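Local atomic coordinates of type III effector HopU1 (Pseudomonas syringae pv. tomato, PDB entry 3U0J), a protein that acts as an ADP-ribosyltransferase delivered by type III secretion, probably modifying arginines of an RNA-binding plant immunity target with ADP-ribose from NAD+. Residues R118-Y123 with P195-T200; N122-Q127 with P146-L151; Q208-G213 with N217-I222. All blocks are in the same frame, centred on the assembly; numbering follows the deposited sequence.

Contact 1 (R118-Y123 with P195-T200); sequences REVNNY and PAFMST
Asn121 leans from helix 116-126 onto the loop at Ala196 and Phe197, each end of its amide meeting something different. Its CG lies anti to the carbonyl carbon (chi1 -75°), which carries the amide across to the loop. With chi2 near zero (-7°), OD1 is folded back to the CA side and ND2 reaches outward. Asn121 OD1 rests 3.6 Å from Ala196 CB, and it also lies in the plane of the Phe197 ring, at the edge, 3.9 Å from CD2. Asn121 ND2 donates to a water at 2.8 Å, and this water in turn donates to Phe197 O at 2.9 Å, so the polar link between 118-123 and 195-200 runs through water. The loop leads directly into strand 199-201, whose Ser199 and Thr200 probably open the equivalent of the Ser-Thr-Ser motif of R-S-E class ADP-ribosyltransferases; Ser199 OG makes a weak hydrogen bond to Glu241 OE2. Ala196 CB points at the helix and also sits 3.7 Å from Asn121 O. The Phe197 ring stands almost square to its CA-CB-CG plane (chi2 -84°) and offers its edge to Val120, whose CG1 is 4.3 Å from CE2. The same ring makes an edge-to-face contact with His98 and packs on Leu151, Ser152 and Leu155 of helix 145-162.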
loop_
_atom_site.group_PDB
_atom_site.type_symbol
_atom_site.label_atom_id
_atom_site.label_comp_id
_atom_site.label_asym_id
_atom_site.label_seq_id
_atom_site.Cartn_x
_atom_site.Cartn_y
_atom_site.Cartn_z
ATOM N N ARG A 118 -7.476 1.657 4.976
ATOM C CA ARG A 118 -8.333 2.703 4.445
ATOM C C ARG A 118 -8.291 3.981 5.268
ATOM O O ARG A 118 -8.249 5.061 4.719
ATOM C CB ARG A 118 -9.772 2.220 4.312
ATOM C CG ARG A 118 -10.625 3.110 3.427
ATOM C CD ARG A 118 -11.952 2.464 3.227
ATOM N NE ARG A 118 -11.866 1.227 2.454
ATOM C CZ ARG A 118 -11.587 1.194 1.153
ATOM N NH1 ARG A 118 -11.323 2.330 0.500
ATOM N NH2 ARG A 118 -11.557 0.030 0.508
ATOM N N GLU A 119 -8.297 3.855 6.588
ATOM C CA GLU A 119 -8.234 5.028 7.444
ATOM C C GLU A 119 -6.927 5.758 7.192
ATOM O O GLU A 119 -6.902 6.986 7.106
ATOM C CB GLU A 119 -8.359 4.634 8.912
ATOM C CG GLU A 119 -8.258 5.794 9.883
ATOM C CD GLU A 119 -8.476 5.375 11.330
ATOM O OE1 GLU A 119 -8.636 4.158 11.588
ATOM O OE2 GLU A 119 -8.496 6.273 12.214
ATOM N N VAL A 120 -5.843 4.993 7.044
ATOM C CA VAL A 120 -4.512 5.562 6.841
ATOM C C VAL A 120 -4.377 6.204 5.474
ATOM O O VAL A 120 -3.983 7.357 5.362
ATOM C CB VAL A 120 -3.403 4.507 7.053
ATOM C CG1 VAL A 120 -2.081 4.986 6.459
ATOM C CG2 VAL A 120 -3.250 4.215 8.530
ATOM N N ASN A 121 -4.724 5.454 4.436
ATOM C CA ASN A 121 -4.680 5.964 3.070
ATOM C C ASN A 121 -5.510 7.224 2.956
ATOM O O ASN A 121 -5.025 8.240 2.461
ATOM C CB ASN A 121 -5.177 4.916 2.078
ATOM C CG ASN A 121 -4.159 3.823 1.829
ATOM O OD1 ASN A 121 -3.027 3.896 2.301
ATOM N ND2 ASN A 121 -4.557 2.808 1.088
ATOM N N ASN A 122 -6.750 7.168 3.443
ATOM C CA ASN A 122 -7.618 8.330 3.407
ATOM C C ASN A 122 -7.021 9.525 4.145
ATOM O O ASN A 122 -7.062 10.657 3.644
ATOM C CB ASN A 122 -9.014 7.989 3.922
ATOM C CG ASN A 122 -9.913 7.464 2.821
ATOM O OD1 ASN A 122 -9.440 7.153 1.736
ATOM N ND2 ASN A 122 -11.204 7.367 3.090
ATOM N N TYR A 123 -6.472 9.267 5.328
ATOM C CA TYR A 123 -5.777 10.292 6.100
ATOM C C TYR A 123 -4.660 10.946 5.275
ATOM O O TYR A 123 -4.608 12.152 5.136
ATOM C CB TYR A 123 -5.193 9.714 7.397
ATOM C CG TYR A 123 -4.171 10.634 8.008
ATOM C CD1 TYR A 123 -2.816 10.493 7.717
ATOM C CD2 TYR A 123 -4.555 11.674 8.841
ATOM C CE1 TYR A 123 -1.872 11.349 8.264
ATOM C CE2 TYR A 123 -3.622 12.539 9.386
ATOM C CZ TYR A 123 -2.284 12.374 9.096
ATOM O OH TYR A 123 -1.357 13.244 9.628
ATOM N N PRO A 195 -0.985 10.358 -2.937
ATOM C CA PRO A 195 -0.399 10.691 -1.627
ATOM C C PRO A 195 -0.304 9.486 -0.710
ATOM O O PRO A 195 0.554 9.454 0.173
ATOM C CB PRO A 195 -1.375 11.712 -1.043
ATOM C CG PRO A 195 -2.065 12.310 -2.272
ATOM C CD PRO A 195 -2.150 11.192 -3.270
ATOM N N ALA A 196 -1.168 8.497 -0.904
ATOM C CA ALA A 196 -1.139 7.324 -0.037
ATOM C C ALA A 196 -0.191 6.259 -0.588
ATOM O O ALA A 196 0.520 6.505 -1.553
ATOM C CB ALA A 196 -2.531 6.778 0.158
ATOM N N PHE A 197 -0.185 5.082 0.032
ATOM C CA PHE A 197 0.653 3.967 -0.401
ATOM C C PHE A 197 -0.020 3.240 -1.548
ATOM O O PHE A 197 -0.971 2.503 -1.307
ATOM C CB PHE A 197 0.804 2.970 0.760
ATOM C CG PHE A 197 1.534 3.521 1.938
ATOM C CD1 PHE A 197 2.912 3.508 1.978
ATOM C CD2 PHE A 197 0.851 4.072 2.987
ATOM C CE1 PHE A 197 3.596 4.041 3.051
ATOM C CE2 PHE A 197 1.522 4.612 4.059
ATOM C CZ PHE A 197 2.899 4.588 4.097
ATOM N N MET A 198 0.451 3.410 -2.780
ATOM C CA MET A 198 -0.186 2.720 -3.901
ATOM C C MET A 198 0.065 1.224 -3.892
ATOM O O MET A 198 1.179 0.746 -3.625
ATOM C CB MET A 198 0.214 3.285 -5.255
ATOM C CG MET A 198 -0.844 2.968 -6.315
ATOM S SD MET A 198 -0.369 3.373 -7.992
ATOM C CE MET A 198 -0.506 5.143 -7.969
ATOM N N SER A 199 -0.990 0.481 -4.178
ATOM C CA SER A 199 -0.921 -0.964 -4.157
ATOM C C SER A 199 -1.189 -1.452 -5.555
ATOM O O SER A 199 -2.140 -1.016 -6.199
ATOM C CB SER A 199 -1.967 -1.520 -3.200
ATOM O OG SER A 199 -2.022 -2.926 -3.295
ATOM N N THR A 200 -0.351 -2.350 -6.036
ATOM C CA THR A 200 -0.439 -2.772 -7.425
ATOM C C THR A 200 -0.176 -4.268 -7.511
ATOM O O THR A 200 0.292 -4.869 -6.543
ATOM C CB THR A 200 0.597 -2.017 -8.296
ATOM O OG1 THR A 200 1.922 -2.503 -8.012
ATOM C CG2 THR A 200 0.532 -0.499 -8.040
HETATM O O HOH W 1 -2.632 0.842 0.369
#

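Contact 2 (N122-Q127 with P146-L151); sequences NYLRLQ and PHIKML
Ile148 of helix 145-162 reaches with its terminal methyl to two consecutive side chains of helix 116-126, Tyr123 and Leu124. This is apolar helix-helix packing in the part of the ADP-ribosyltransferase domain that precedes strand 167-172, with the backbones well apart: the nearest CA atoms, those of Leu124 and Ile148, are 9.0 Å from each other. Ile148 reaches into this gap, CG1 anti to the carbonyl carbon and CD1 extending the chain (chi2 169°). The Tyr123 side chain crosses that of Ile148 at about a right angle, and CD1 of Ile148 meets the ring at its CD1 and CE1 carbons, 3.8 Å from Tyr123 CE1. Leu124 instead runs past Ile148 in the opposite direction. On Tyr123, CG anti to the backbone N (chi1 164°) carries the ring toward the C-terminal end of the helix and out to helix 145-162, and its hydroxyl is held beyond the contact by Asp141 N and His140 ND1. Gln127 CB lies over one face of the Tyr123 ring, toward its rim, 4.3 Å above the plane. Ile148 also touches Val120, one turn back on helix 116-126, and Met246. On the Leu124 side, the methyl CD2 lies 3.9 Å from CD1 of Ile148.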
loop_
_atom_site.group_PDB
_atom_site.type_symbol
_atom_site.label_atom_id
_atom_site.label_comp_id
_atom_site.label_asym_id
_atom_site.label_seq_id
_atom_site.Cartn_x
_atom_site.Cartn_y
_atom_site.Cartn_z
ATOM N N ASN A 122 -6.750 7.168 3.443
ATOM C CA ASN A 122 -7.618 8.330 3.407
ATOM C C ASN A 122 -7.021 9.525 4.145
ATOM O O ASN A 122 -7.062 10.657 3.644
ATOM C CB ASN A 122 -9.014 7.989 3.922
ATOM C CG ASN A 122 -9.913 7.464 2.821
ATOM O OD1 ASN A 122 -9.440 7.153 1.736
ATOM N ND2 ASN A 122 -11.204 7.367 3.090
ATOM N N TYR A 123 -6.472 9.267 5.328
ATOM C CA TYR A 123 -5.777 10.292 6.100
ATOM C C TYR A 123 -4.660 10.946 5.275
ATOM O O TYR A 123 -4.608 12.152 5.136
ATOM C CB TYR A 123 -5.193 9.714 7.397
ATOM C CG TYR A 123 -4.171 10.634 8.008
ATOM C CD1 TYR A 123 -2.816 10.493 7.717
ATOM C CD2 TYR A 123 -4.555 11.674 8.841
ATOM C CE1 TYR A 123 -1.872 11.349 8.264
ATOM C CE2 TYR A 123 -3.622 12.539 9.386
ATOM C CZ TYR A 123 -2.284 12.374 9.096
ATOM O OH TYR A 123 -1.357 13.244 9.628
ATOM N N LEU A 124 -3.768 10.139 4.713
ATOM C CA LEU A 124 -2.707 10.695 3.886
ATOM C C LEU A 124 -3.214 11.519 2.706
ATOM O O LEU A 124 -2.602 12.533 2.374
ATOM C CB LEU A 124 -1.765 9.605 3.384
ATOM C CG LEU A 124 -0.892 8.961 4.449
ATOM C CD1 LEU A 124 -0.223 7.703 3.895
ATOM C CD2 LEU A 124 0.126 9.954 4.938
ATOM N N ARG A 125 -4.304 11.087 2.059
ATOM C CA ARG A 125 -4.820 11.830 0.900
ATOM C C ARG A 125 -5.480 13.145 1.315
ATOM O O ARG A 125 -5.467 14.090 0.553
ATOM C CB ARG A 125 -5.792 11.018 0.019
ATOM C CG ARG A 125 -5.585 9.529 -0.043
ATOM C CD ARG A 125 -5.644 8.951 -1.457
ATOM N NE ARG A 125 -6.993 8.641 -1.906
ATOM C CZ ARG A 125 -7.281 7.866 -2.961
ATOM N NH1 ARG A 125 -6.303 7.300 -3.670
ATOM N NH2 ARG A 125 -8.552 7.641 -3.306
ATOM N N LEU A 126 -6.059 13.207 2.510
ATOM C CA LEU A 126 -6.752 14.417 2.958
ATOM C C LEU A 126 -5.843 15.399 3.675
ATOM O O LEU A 126 -6.091 16.597 3.699
ATOM C CB LEU A 126 -7.903 14.066 3.896
ATOM C CG LEU A 126 -8.985 13.170 3.293
ATOM C CD1 LEU A 126 -10.088 12.922 4.328
ATOM C CD2 LEU A 126 -9.565 13.771 1.992
ATOM N N GLN A 127 -4.797 14.875 4.282
ATOM C CA GLN A 127 -3.923 15.659 5.127
ATOM C C GLN A 127 -3.421 16.934 4.436
ATOM O O GLN A 127 -2.879 16.873 3.321
ATOM C CB GLN A 127 -2.764 14.772 5.557
ATOM C CG GLN A 127 -1.675 15.483 6.269
ATOM C CD GLN A 127 -0.649 16.029 5.315
ATOM O OE1 GLN A 127 0.101 16.932 5.663
ATOM N NE2 GLN A 127 -0.610 15.487 4.100
ATOM N N PRO A 146 2.773 6.188 14.003
ATOM C CA PRO A 146 3.606 5.018 14.272
ATOM C C PRO A 146 3.509 3.988 13.151
ATOM O O PRO A 146 4.488 3.324 12.862
ATOM C CB PRO A 146 3.010 4.455 15.557
ATOM C CG PRO A 146 2.302 5.569 16.173
ATOM C CD PRO A 146 1.789 6.414 15.073
ATOM N N HIS A 147 2.350 3.865 12.518
ATOM C CA HIS A 147 2.176 2.914 11.422
ATOM C C HIS A 147 2.655 3.490 10.087
ATOM O O HIS A 147 3.236 2.784 9.251
ATOM C CB HIS A 147 0.710 2.486 11.310
ATOM C CG HIS A 147 0.423 1.604 10.133
ATOM N ND1 HIS A 147 0.586 0.234 10.173
ATOM C CD2 HIS A 147 -0.029 1.893 8.887
ATOM C CE1 HIS A 147 0.251 -0.282 9.004
ATOM N NE2 HIS A 147 -0.128 0.701 8.205
ATOM N N ILE A 148 2.396 4.770 9.870
ATOM C CA ILE A 148 2.810 5.351 8.609
ATOM C C ILE A 148 4.314 5.220 8.508
ATOM O O ILE A 148 4.848 4.828 7.467
ATOM C CB ILE A 148 2.384 6.818 8.479
ATOM C CG1 ILE A 148 0.861 6.897 8.323
ATOM C CG2 ILE A 148 3.056 7.434 7.294
ATOM C CD1 ILE A 148 0.278 8.280 8.454
ATOM N N LYS A 149 4.985 5.510 9.618
ATOM C CA LYS A 149 6.432 5.509 9.639
ATOM C C LYS A 149 6.935 4.090 9.491
ATOM O O LYS A 149 7.855 3.838 8.728
ATOM C CB LYS A 149 6.989 6.184 10.903
ATOM C CG LYS A 149 6.520 7.629 11.103
ATOM C CD LYS A 149 7.426 8.399 12.061
ATOM C CE LYS A 149 7.573 7.702 13.424
ATOM N NZ LYS A 149 8.595 8.360 14.304
ATOM N N MET A 150 6.319 3.150 10.199
ATOM C CA MET A 150 6.800 1.781 10.146
ATOM C C MET A 150 6.679 1.244 8.729
ATOM O O MET A 150 7.617 0.621 8.228
ATOM C CB MET A 150 6.082 0.884 11.154
ATOM C CG MET A 150 6.946 -0.286 11.673
ATOM S SD MET A 150 8.642 0.105 12.193
ATOM C CE MET A 150 9.282 -1.502 11.987
ATOM N N LEU A 151 5.550 1.509 8.068
ATOM C CA LEU A 151 5.334 1.007 6.707
ATOM C C LEU A 151 6.341 1.638 5.748
ATOM O O LEU A 151 6.938 0.951 4.909
ATOM C CB LEU A 151 3.918 1.299 6.224
ATOM C CG LEU A 151 3.178 0.204 5.444
ATOM C CD1 LEU A 151 2.260 0.805 4.407
ATOM C CD2 LEU A 151 4.097 -0.795 4.798
#

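Contact 3 (Q208-G213 with N217-I222); sequences QVFEPG and NIAFQI
The loop that precedes strand 218-224 folds back over the first residues of that strand, bringing Val209 and Phe210 onto Ala219, whose CB points at the loop. Val209 comes in directly: its CB and CG1 both lie against the alanine methyl, CG1 at 3.6 Å from Ala219 CB, and CG1 also lies 3.4 Å from Ile218 O. Phe210 arrives by a detour. Its CB heads away from the strand, but with CG anti to the carbonyl carbon (chi1 -75°) the ring swings back, so that one face lies over Ala219. The methyl sits near the outer end of the ring, with Ala219 CB 3.8 Å from CZ of Phe210, and makes a CH-pi contact, 4.2 Å from CB to the ring centroid and 24° off the ring normal. Lys204 adds a cation-pi contact to this ring, Leu264 of strand 263-269 packs on it, and Val209 O accepts a hydrogen bond from Lys262 NZ that ties the loop down further. Two residues before Ala219, Asn217 turns away from the loop, and its ND2 donates to Gly174 O. Asn217 and Ile218 together face Ile172 of strand 167-172, the pattern of a classic beta bulge.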
loop_
_atom_site.group_PDB
_atom_site.type_symbol
_atom_site.label_atom_id
_atom_site.label_comp_id
_atom_site.label_asym_id
_atom_site.label_seq_id
_atom_site.Cartn_x
_atom_site.Cartn_y
_atom_site.Cartn_z
ATOM N N GLN A 208 -8.419 -7.265 -12.082
ATOM C CA GLN A 208 -9.838 -7.485 -12.355
ATOM C C GLN A 208 -10.511 -6.391 -13.169
ATOM O O GLN A 208 -11.584 -5.914 -12.790
ATOM C CB GLN A 208 -10.606 -7.666 -11.060
ATOM C CG GLN A 208 -10.125 -8.808 -10.211
ATOM C CD GLN A 208 -11.080 -9.072 -9.085
ATOM O OE1 GLN A 208 -10.817 -8.707 -7.923
ATOM N NE2 GLN A 208 -12.232 -9.675 -9.419
ATOM N N VAL A 209 -9.895 -6.029 -14.294
ATOM C CA VAL A 209 -10.378 -4.938 -15.121
ATOM C C VAL A 209 -10.466 -5.351 -16.562
ATOM O O VAL A 209 -11.412 -4.989 -17.261
ATOM C CB VAL A 209 -9.391 -3.773 -15.158
ATOM C CG1 VAL A 209 -10.133 -2.459 -15.021
ATOM C CG2 VAL A 209 -8.302 -3.940 -14.112
ATOM N N PHE A 210 -9.454 -6.078 -17.014
ATOM C CA PHE A 210 -9.240 -6.262 -18.441
ATOM C C PHE A 210 -10.263 -7.125 -19.161
ATOM O O PHE A 210 -10.729 -6.771 -20.243
ATOM C CB PHE A 210 -7.844 -6.779 -18.703
ATOM C CG PHE A 210 -6.797 -5.735 -18.559
ATOM C CD1 PHE A 210 -5.996 -5.690 -17.441
ATOM C CD2 PHE A 210 -6.629 -4.779 -19.540
ATOM C CE1 PHE A 210 -5.042 -4.722 -17.311
ATOM C CE2 PHE A 210 -5.665 -3.810 -19.424
ATOM C CZ PHE A 210 -4.873 -3.777 -18.309
ATOM N N GLU A 211 -10.616 -8.256 -18.582
ATOM C CA GLU A 211 -11.594 -9.096 -19.242
ATOM C C GLU A 211 -12.993 -8.615 -18.908
ATOM O O GLU A 211 -13.295 -8.311 -17.756
ATOM C CB GLU A 211 -11.408 -10.578 -18.882
ATOM C CG GLU A 211 -11.180 -10.859 -17.395
ATOM C CD GLU A 211 -9.792 -10.423 -16.903
ATOM O OE1 GLU A 211 -8.881 -10.214 -17.743
ATOM O OE2 GLU A 211 -9.611 -10.295 -15.666
ATOM N N PRO A 212 -13.848 -8.495 -19.924
ATOM C CA PRO A 212 -15.241 -8.374 -19.503
ATOM C C PRO A 212 -15.561 -9.719 -18.881
ATOM O O PRO A 212 -14.907 -10.703 -19.239
ATOM C CB PRO A 212 -15.991 -8.190 -20.825
ATOM C CG PRO A 212 -14.924 -7.710 -21.815
ATOM C CD PRO A 212 -13.680 -8.417 -21.387
ATOM N N GLY A 213 -16.501 -9.766 -17.949
ATOM C CA GLY A 213 -17.186 -8.581 -17.486
ATOM C C GLY A 213 -16.836 -8.430 -16.027
ATOM O O GLY A 213 -17.617 -8.767 -15.135
ATOM N N ASN A 217 -13.674 -0.860 -13.976
ATOM C CA ASN A 217 -13.796 -0.292 -15.319
ATOM C C ASN A 217 -12.632 0.625 -15.685
ATOM O O ASN A 217 -12.506 1.046 -16.834
ATOM C CB ASN A 217 -15.118 0.460 -15.482
ATOM C CG ASN A 217 -15.259 1.585 -14.501
ATOM O OD1 ASN A 217 -14.667 1.555 -13.425
ATOM N ND2 ASN A 217 -16.038 2.594 -14.858
ATOM N N ILE A 218 -11.777 0.934 -14.713
ATOM C CA ILE A 218 -10.565 1.704 -14.996
ATOM C C ILE A 218 -9.306 0.879 -14.736
ATOM O O ILE A 218 -9.068 0.441 -13.615
ATOM C CB ILE A 218 -10.525 2.974 -14.150
ATOM C CG1 ILE A 218 -11.769 3.823 -14.453
ATOM C CG2 ILE A 218 -9.241 3.744 -14.396
ATOM C CD1 ILE A 218 -11.991 4.959 -13.466
ATOM N N ALA A 219 -8.512 0.642 -15.771
ATOM C CA ALA A 219 -7.278 -0.121 -15.595
ATOM C C ALA A 219 -6.063 0.781 -15.673
ATOM O O ALA A 219 -6.012 1.697 -16.493
ATOM C CB ALA A 219 -7.166 -1.235 -16.633
ATOM N N PHE A 220 -5.083 0.512 -14.825
ATOM C CA PHE A 220 -3.828 1.236 -14.868
ATOM C C PHE A 220 -2.709 0.278 -15.203
ATOM O O PHE A 220 -2.503 -0.723 -14.513
ATOM C CB PHE A 220 -3.537 1.885 -13.522
ATOM C CG PHE A 220 -4.408 3.055 -13.217
ATOM C CD1 PHE A 220 -4.052 4.319 -13.620
ATOM C CD2 PHE A 220 -5.589 2.896 -12.520
ATOM C CE1 PHE A 220 -4.862 5.415 -13.332
ATOM C CE2 PHE A 220 -6.396 3.998 -12.227
ATOM C CZ PHE A 220 -6.022 5.255 -12.635
ATOM N N GLN A 221 -1.983 0.576 -16.271
ATOM C CA GLN A 221 -0.825 -0.217 -16.601
ATOM C C GLN A 221 0.374 0.624 -16.291
ATOM O O GLN A 221 0.661 1.591 -16.990
ATOM C CB GLN A 221 -0.827 -0.592 -18.062
ATOM C CG GLN A 221 0.407 -1.351 -18.466
ATOM C CD GLN A 221 0.390 -1.672 -19.930
ATOM O OE1 GLN A 221 -0.548 -2.309 -20.425
ATOM N NE2 GLN A 221 1.421 -1.228 -20.643
ATOM N N ILE A 222 1.063 0.258 -15.221
ATOM C CA ILE A 222 2.113 1.086 -14.650
ATOM C C ILE A 222 3.462 0.419 -14.835
ATOM O O ILE A 222 3.627 -0.772 -14.553
ATOM C CB ILE A 222 1.867 1.251 -13.157
ATOM C CG1 ILE A 222 0.403 1.603 -12.920
ATOM C CG2 ILE A 222 2.801 2.264 -12.569
ATOM C CD1 ILE A 222 0.043 1.730 -11.468
#

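In the fold
From the N terminus, helix 116-126 supplies the first side of two contacts. Contact 2 closes the shorter loop, bringing helix 145-162 back to it. Contact 1 starts from the same helix, shares Asn122 and Tyr123 with contact 2, and closes a longer loop that takes in helix 145-162, strand 167-172 and helix 176-188 before returning at 195-200. Their centres are about 7 Å apart, and Phe197 packs on Leu124 and Leu151, merging them into one core. Contact 3 follows in series as a short local closure at strand 218-224. Its centre is about 20 Å from that of contact 1, yet Met198 and Thr200 touch Ile222, joining the helical core to the mixed sheet.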